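Local coordinates for Low molecular weight protein-tyrosine-phosphatase YwlE (Bacillus subtilis subsp. subtilis, PDB 4KK3) that removes phosphate from phosphoarginine residues of many proteins, counteracting the arginine kinase McsB, and can restore DNA binding by the repressor CtsR, at residues M16-L30 and L134-K146. Numbering follows the deposited sequence.
Sequences MAEALFKSIAEREGL and LEELLRQLAKQLK
F21, I24 and L138 interlock by knobs-into-holes packing where segments 16-28 and 134-145 of helices 13-28 and 124-145 run side by side over the parallel sheet of the low molecular weight phosphatase fold, crossing at -42° with their axes 9.6 Å apart. F21 fits among L138, L141, A142 and L145. With its CG anti to the backbone N (chi1 -168°), its ring reaches into the second helix: L141 CD2 covers one face in a CH-pi contact, 4.1 Å from the ring centroid, while L138 O and A142 N lie at the edge, in the ring plane. I24 sends CG2 to A142 CB at 3.6 Å and CD1 against R139 CG. In return, L138 enters the hole formed by A17, L20, F21 and I24, its CD1 resting 3.5 Å from A17 O. Toward the chain's active site, L134 CD1 meets M16 CB; M16, a selenomethionine, lies beside the substrate-binding C12, and L134 is near R13.

At the far end, the E28 carboxylate forms salt bridges with two lysines: K143 NZ meets OE1 on the syn side but 34° out of the carboxylate plane, and K146 NZ, less certain because K146 is poorly ordered, meets OE2 on the anti side, nearer that plane. Replacing E28 with an alanine would probably leave both ammonium groups without their shared carboxylate and the K143 chain freer to turn. Next to this salt-bridge network, L30 lays CD1 on A142. Outside the pair, V34 of strand 33-38 backs F21, and Y108 of helix 105-110 touches L141. On the outer flank, R139 spreads its guanidinium with one face over I24 CG1, its rotation steadied by a salt bridge in which NH2 donates to the anti lone pair of E135 OE2 at 3.2 Å.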
loop_
_atom_site.group_PDB
_atom_site.type_symbol
_atom_site.label_atom_id
_atom_site.label_comp_id
_atom_site.label_asym_id
_atom_site.label_seq_id
_atom_site.Cartn_x
_atom_site.Cartn_y
_atom_site.Cartn_z
HETATM N N MSE A 16 1.571 6.219 -1.238
HETATM C CA MSE A 16 2.308 6.592 -0.029
HETATM C C MSE A 16 2.891 5.361 0.640
HETATM O O MSE A 16 4.033 5.356 1.051
HETATM C CB MSE A 16 1.437 7.374 0.965
HETATM C CG MSE A 16 1.337 8.874 0.620
HETATM SE SE MSE A 16 0.548 9.952 2.065
HETATM C CE MSE A 16 -1.234 9.315 1.855
ATOM N N ALA A 17 2.105 4.299 0.743
ATOM C CA ALA A 17 2.617 3.080 1.376
ATOM C C ALA A 17 3.822 2.484 0.637
ATOM O O ALA A 17 4.811 2.075 1.255
ATOM C CB ALA A 17 1.505 2.040 1.492
ATOM N N GLU A 18 3.720 2.417 -0.683
ATOM C CA GLU A 18 4.798 1.921 -1.535
ATOM C C GLU A 18 6.097 2.720 -1.325
ATOM O O GLU A 18 7.171 2.157 -1.147
ATOM C CB GLU A 18 4.360 2.008 -3.004
ATOM C CG GLU A 18 5.464 1.693 -4.016
ATOM C CD GLU A 18 5.017 1.827 -5.470
ATOM O OE1 GLU A 18 3.886 2.291 -5.729
ATOM O OE2 GLU A 18 5.814 1.480 -6.365
ATOM N N ALA A 19 5.993 4.039 -1.340
ATOM C CA ALA A 19 7.200 4.866 -1.227
ATOM C C ALA A 19 7.784 4.794 0.175
ATOM O O ALA A 19 9.015 4.696 0.335
ATOM C CB ALA A 19 6.886 6.302 -1.611
ATOM N N LEU A 20 6.923 4.867 1.190
ATOM C CA LEU A 20 7.365 4.720 2.577
ATOM C C LEU A 20 8.002 3.341 2.821
ATOM O O LEU A 20 9.079 3.239 3.429
ATOM C CB LEU A 20 6.207 4.940 3.559
ATOM C CG LEU A 20 5.638 6.358 3.685
ATOM C CD1 LEU A 20 4.341 6.338 4.474
ATOM C CD2 LEU A 20 6.660 7.245 4.382
ATOM N N PHE A 21 7.340 2.280 2.360
ATOM C CA PHE A 21 7.880 0.935 2.577
ATOM C C PHE A 21 9.184 0.646 1.817
ATOM O O PHE A 21 10.068 -0.051 2.331
ATOM C CB PHE A 21 6.837 -0.140 2.275
ATOM C CG PHE A 21 7.243 -1.503 2.738
ATOM C CD1 PHE A 21 7.394 -1.765 4.092
ATOM C CD2 PHE A 21 7.471 -2.518 1.829
ATOM C CE1 PHE A 21 7.784 -3.034 4.531
ATOM C CE2 PHE A 21 7.857 -3.787 2.265
ATOM C CZ PHE A 21 8.010 -4.030 3.611
ATOM N N LYS A 22 9.306 1.163 0.600
ATOM C CA LYS A 22 10.547 0.978 -0.157
ATOM C C LYS A 22 11.724 1.568 0.611
ATOM O O LYS A 22 12.799 0.968 0.672
ATOM C CB LYS A 22 10.450 1.618 -1.539
ATOM C CG LYS A 22 9.664 0.799 -2.557
ATOM C CD LYS A 22 9.410 1.624 -3.807
ATOM C CE LYS A 22 8.915 0.782 -4.966
ATOM N NZ LYS A 22 8.594 1.647 -6.143
ATOM N N SER A 23 11.504 2.736 1.207
ATOM C CA SER A 23 12.543 3.403 1.987
ATOM C C SER A 23 12.924 2.603 3.226
ATOM O O SER A 23 14.108 2.369 3.486
ATOM C CB SER A 23 12.077 4.797 2.409
ATOM O OG SER A 23 13.102 5.461 3.130
ATOM N N ILE A 24 11.904 2.202 3.984
ATOM C CA ILE A 24 12.060 1.400 5.194
ATOM C C ILE A 24 12.752 0.077 4.883
ATOM O O ILE A 24 13.691 -0.326 5.579
ATOM C CB ILE A 24 10.671 1.101 5.825
ATOM C CG1 ILE A 24 10.130 2.326 6.552
ATOM C CG2 ILE A 24 10.762 -0.061 6.801
ATOM C CD1 ILE A 24 8.636 2.233 6.832
ATOM N N ALA A 25 12.294 -0.585 3.820
ATOM C CA ALA A 25 12.825 -1.888 3.421
ATOM C C ALA A 25 14.305 -1.817 3.093
ATOM O O ALA A 25 15.075 -2.699 3.474
ATOM C CB ALA A 25 12.052 -2.450 2.231
ATOM N N GLU A 26 14.711 -0.770 2.383
ATOM C CA GLU A 26 16.119 -0.668 2.010
ATOM C C GLU A 26 17.016 -0.377 3.216
ATOM O O GLU A 26 18.173 -0.790 3.242
ATOM C CB GLU A 26 16.338 0.336 0.872
ATOM C CG GLU A 26 16.298 1.796 1.273
ATOM C CD GLU A 26 16.642 2.718 0.116
ATOM O OE1 GLU A 26 16.881 2.207 -1.001
ATOM O OE2 GLU A 26 16.675 3.951 0.323
ATOM N N ARG A 27 16.481 0.308 4.223
ATOM C CA ARG A 27 17.251 0.574 5.439
ATOM C C ARG A 27 17.383 -0.696 6.273
ATOM O O ARG A 27 18.449 -0.996 6.813
ATOM C CB ARG A 27 16.588 1.663 6.280
ATOM C CG ARG A 27 16.351 2.975 5.556
ATOM C CD ARG A 27 17.565 3.877 5.578
ATOM N NE ARG A 27 17.175 5.286 5.532
ATOM C CZ ARG A 27 17.090 6.012 4.421
ATOM N NH1 ARG A 27 17.373 5.471 3.243
ATOM N NH2 ARG A 27 16.724 7.283 4.488
ATOM N N GLU A 28 16.284 -1.436 6.372
ATOM C CA GLU A 28 16.223 -2.673 7.145
ATOM C C GLU A 28 16.973 -3.794 6.427
ATOM O O GLU A 28 17.224 -4.858 6.995
ATOM C CB GLU A 28 14.757 -3.064 7.374
ATOM C CG GLU A 28 14.524 -4.265 8.286
ATOM C CD GLU A 28 14.922 -4.007 9.728
ATOM O OE1 GLU A 28 14.897 -2.832 10.154
ATOM O OE2 GLU A 28 15.261 -4.983 10.435
ATOM N N GLY A 29 17.338 -3.549 5.175
ATOM C CA GLY A 29 18.061 -4.536 4.397
ATOM C C GLY A 29 17.139 -5.608 3.861
ATOM O O GLY A 29 17.564 -6.730 3.591
ATOM N N LEU A 30 15.863 -5.261 3.716
ATOM C CA LEU A 30 14.872 -6.196 3.202
ATOM C C LEU A 30 15.014 -6.403 1.706
ATOM O O LEU A 30 15.164 -5.446 0.949
ATOM C CB LEU A 30 13.462 -5.686 3.493
ATOM C CG LEU A 30 12.863 -6.030 4.847
ATOM C CD1 LEU A 30 11.464 -5.452 4.936
ATOM C CD2 LEU A 30 12.829 -7.526 5.008
ATOM N N LEU A 134 0.465 5.092 8.299
ATOM C CA LEU A 134 1.115 4.156 7.395
ATOM C C LEU A 134 2.537 3.841 7.841
ATOM O O LEU A 134 2.956 2.681 7.852
ATOM C CB LEU A 134 1.143 4.715 5.972
ATOM C CG LEU A 134 -0.204 4.622 5.260
ATOM C CD1 LEU A 134 -0.148 5.269 3.885
ATOM C CD2 LEU A 134 -0.591 3.129 5.151
ATOM N N GLU A 135 3.278 4.885 8.187
ATOM C CA GLU A 135 4.668 4.704 8.602
ATOM C C GLU A 135 4.791 3.692 9.742
ATOM O O GLU A 135 5.611 2.772 9.683
ATOM C CB GLU A 135 5.290 6.051 8.989
ATOM C CG GLU A 135 6.798 5.997 9.211
ATOM C CD GLU A 135 7.391 7.377 9.434
ATOM O OE1 GLU A 135 6.642 8.372 9.313
ATOM O OE2 GLU A 135 8.601 7.468 9.727
ATOM N N GLU A 136 3.972 3.859 10.773
ATOM C CA GLU A 136 4.016 2.987 11.940
ATOM C C GLU A 136 3.696 1.539 11.573
ATOM O O GLU A 136 4.334 0.608 12.060
ATOM C CB GLU A 136 3.059 3.493 13.023
ATOM C CG GLU A 136 2.995 2.607 14.252
ATOM C CD GLU A 136 2.222 3.235 15.394
ATOM O OE1 GLU A 136 2.683 4.259 15.943
ATOM O OE2 GLU A 136 1.155 2.700 15.745
ATOM N N LEU A 137 2.702 1.350 10.710
ATOM C CA LEU A 137 2.335 0.004 10.266
ATOM C C LEU A 137 3.436 -0.637 9.426
ATOM O O LEU A 137 3.732 -1.839 9.540
ATOM C CB LEU A 137 1.052 0.076 9.448
ATOM C CG LEU A 137 -0.195 0.346 10.292
ATOM C CD1 LEU A 137 -1.354 0.810 9.421
ATOM C CD2 LEU A 137 -0.571 -0.900 11.073
ATOM N N LEU A 138 4.055 0.179 8.584
ATOM C CA LEU A 138 5.026 -0.315 7.621
ATOM C C LEU A 138 6.365 -0.619 8.280
ATOM O O LEU A 138 7.061 -1.532 7.849
ATOM C CB LEU A 138 5.190 0.675 6.467
ATOM C CG LEU A 138 3.892 0.804 5.650
ATOM C CD1 LEU A 138 3.994 1.986 4.691
ATOM C CD2 LEU A 138 3.552 -0.470 4.893
ATOM N N ARG A 139 6.707 0.129 9.326
ATOM C CA ARG A 139 7.871 -0.229 10.140
ATOM C C ARG A 139 7.695 -1.591 10.801
ATOM O O ARG A 139 8.634 -2.391 10.827
ATOM C CB ARG A 139 8.198 0.848 11.180
ATOM C CG ARG A 139 8.729 2.122 10.544
ATOM C CD ARG A 139 9.324 3.080 11.552
ATOM N NE ARG A 139 9.770 4.309 10.896
ATOM C CZ ARG A 139 10.922 4.434 10.241
ATOM N NH1 ARG A 139 11.761 3.408 10.151
ATOM N NH2 ARG A 139 11.239 5.588 9.673
ATOM N N GLN A 140 6.494 -1.862 11.307
ATOM C CA GLN A 140 6.201 -3.163 11.909
ATOM C C GLN A 140 6.214 -4.261 10.855
ATOM O O GLN A 140 6.716 -5.351 11.112
ATOM C CB GLN A 140 4.848 -3.182 12.610
ATOM C CG GLN A 140 4.603 -2.131 13.667
ATOM C CD GLN A 140 3.163 -2.165 14.168
ATOM O OE1 GLN A 140 2.733 -3.140 14.796
ATOM N NE2 GLN A 140 2.403 -1.111 13.871
ATOM N N LEU A 141 5.641 -3.978 9.681
ATOM C CA LEU A 141 5.641 -4.931 8.578
ATOM C C LEU A 141 7.055 -5.384 8.246
ATOM O O LEU A 141 7.314 -6.573 8.075
ATOM C CB LEU A 141 4.954 -4.353 7.330
ATOM C CG LEU A 141 4.892 -5.239 6.076
ATOM C CD1 LEU A 141 4.027 -6.481 6.321
ATOM C CD2 LEU A 141 4.353 -4.470 4.866
ATOM N N ALA A 142 7.967 -4.424 8.155
ATOM C CA ALA A 142 9.357 -4.717 7.864
ATOM C C ALA A 142 9.935 -5.709 8.872
ATOM O O ALA A 142 10.529 -6.712 8.485
ATOM C CB ALA A 142 10.155 -3.442 7.842
ATOM N N LYS A 143 9.729 -5.441 10.157
ATOM C CA LYS A 143 10.230 -6.316 11.209
ATOM C C LYS A 143 9.604 -7.702 11.099
ATOM O O LYS A 143 10.266 -8.708 11.345
ATOM C CB LYS A 143 9.961 -5.727 12.599
ATOM C CG LYS A 143 10.480 -4.309 12.826
ATOM C CD LYS A 143 11.998 -4.224 12.796
ATOM C CE LYS A 143 12.471 -2.842 13.237
ATOM N NZ LYS A 143 13.935 -2.635 13.032
ATOM N N GLN A 144 8.330 -7.753 10.723
ATOM C CA GLN A 144 7.642 -9.029 10.606
ATOM C C GLN A 144 8.147 -9.824 9.413
ATOM O O GLN A 144 8.322 -11.038 9.503
ATOM C CB GLN A 144 6.133 -8.828 10.501
ATOM C CG GLN A 144 5.479 -8.451 11.809
ATOM C CD GLN A 144 4.053 -8.010 11.612
ATOM O OE1 GLN A 144 3.551 -7.984 10.487
ATOM N NE2 GLN A 144 3.386 -7.657 12.706
ATOM N N LEU A 145 8.400 -9.140 8.303
ATOM C CA LEU A 145 8.856 -9.820 7.091
ATOM C C LEU A 145 10.189 -10.551 7.285
ATOM O O LEU A 145 10.512 -11.471 6.534
ATOM C CB LEU A 145 8.925 -8.855 5.909
ATOM C CG LEU A 145 7.565 -8.463 5.324
ATOM C CD1 LEU A 145 7.733 -7.376 4.301
ATOM C CD2 LEU A 145 6.882 -9.672 4.701
ATOM N N LYS A 146 10.944 -10.147 8.304
ATOM C CA LYS A 146 12.175 -10.844 8.680
ATOM C C LYS A 146 11.900 -12.268 9.171
ATOM O O LYS A 146 12.793 -13.113 9.172
ATOM C CB LYS A 146 12.919 -10.068 9.768
ATOM C CG LYS A 146 13.146 -8.604 9.447
ATOM C CD LYS A 146 13.964 -8.442 8.183
ATOM C CE LYS A 146 15.451 -8.625 8.438
ATOM N NZ LYS A 146 16.049 -7.446 9.128
#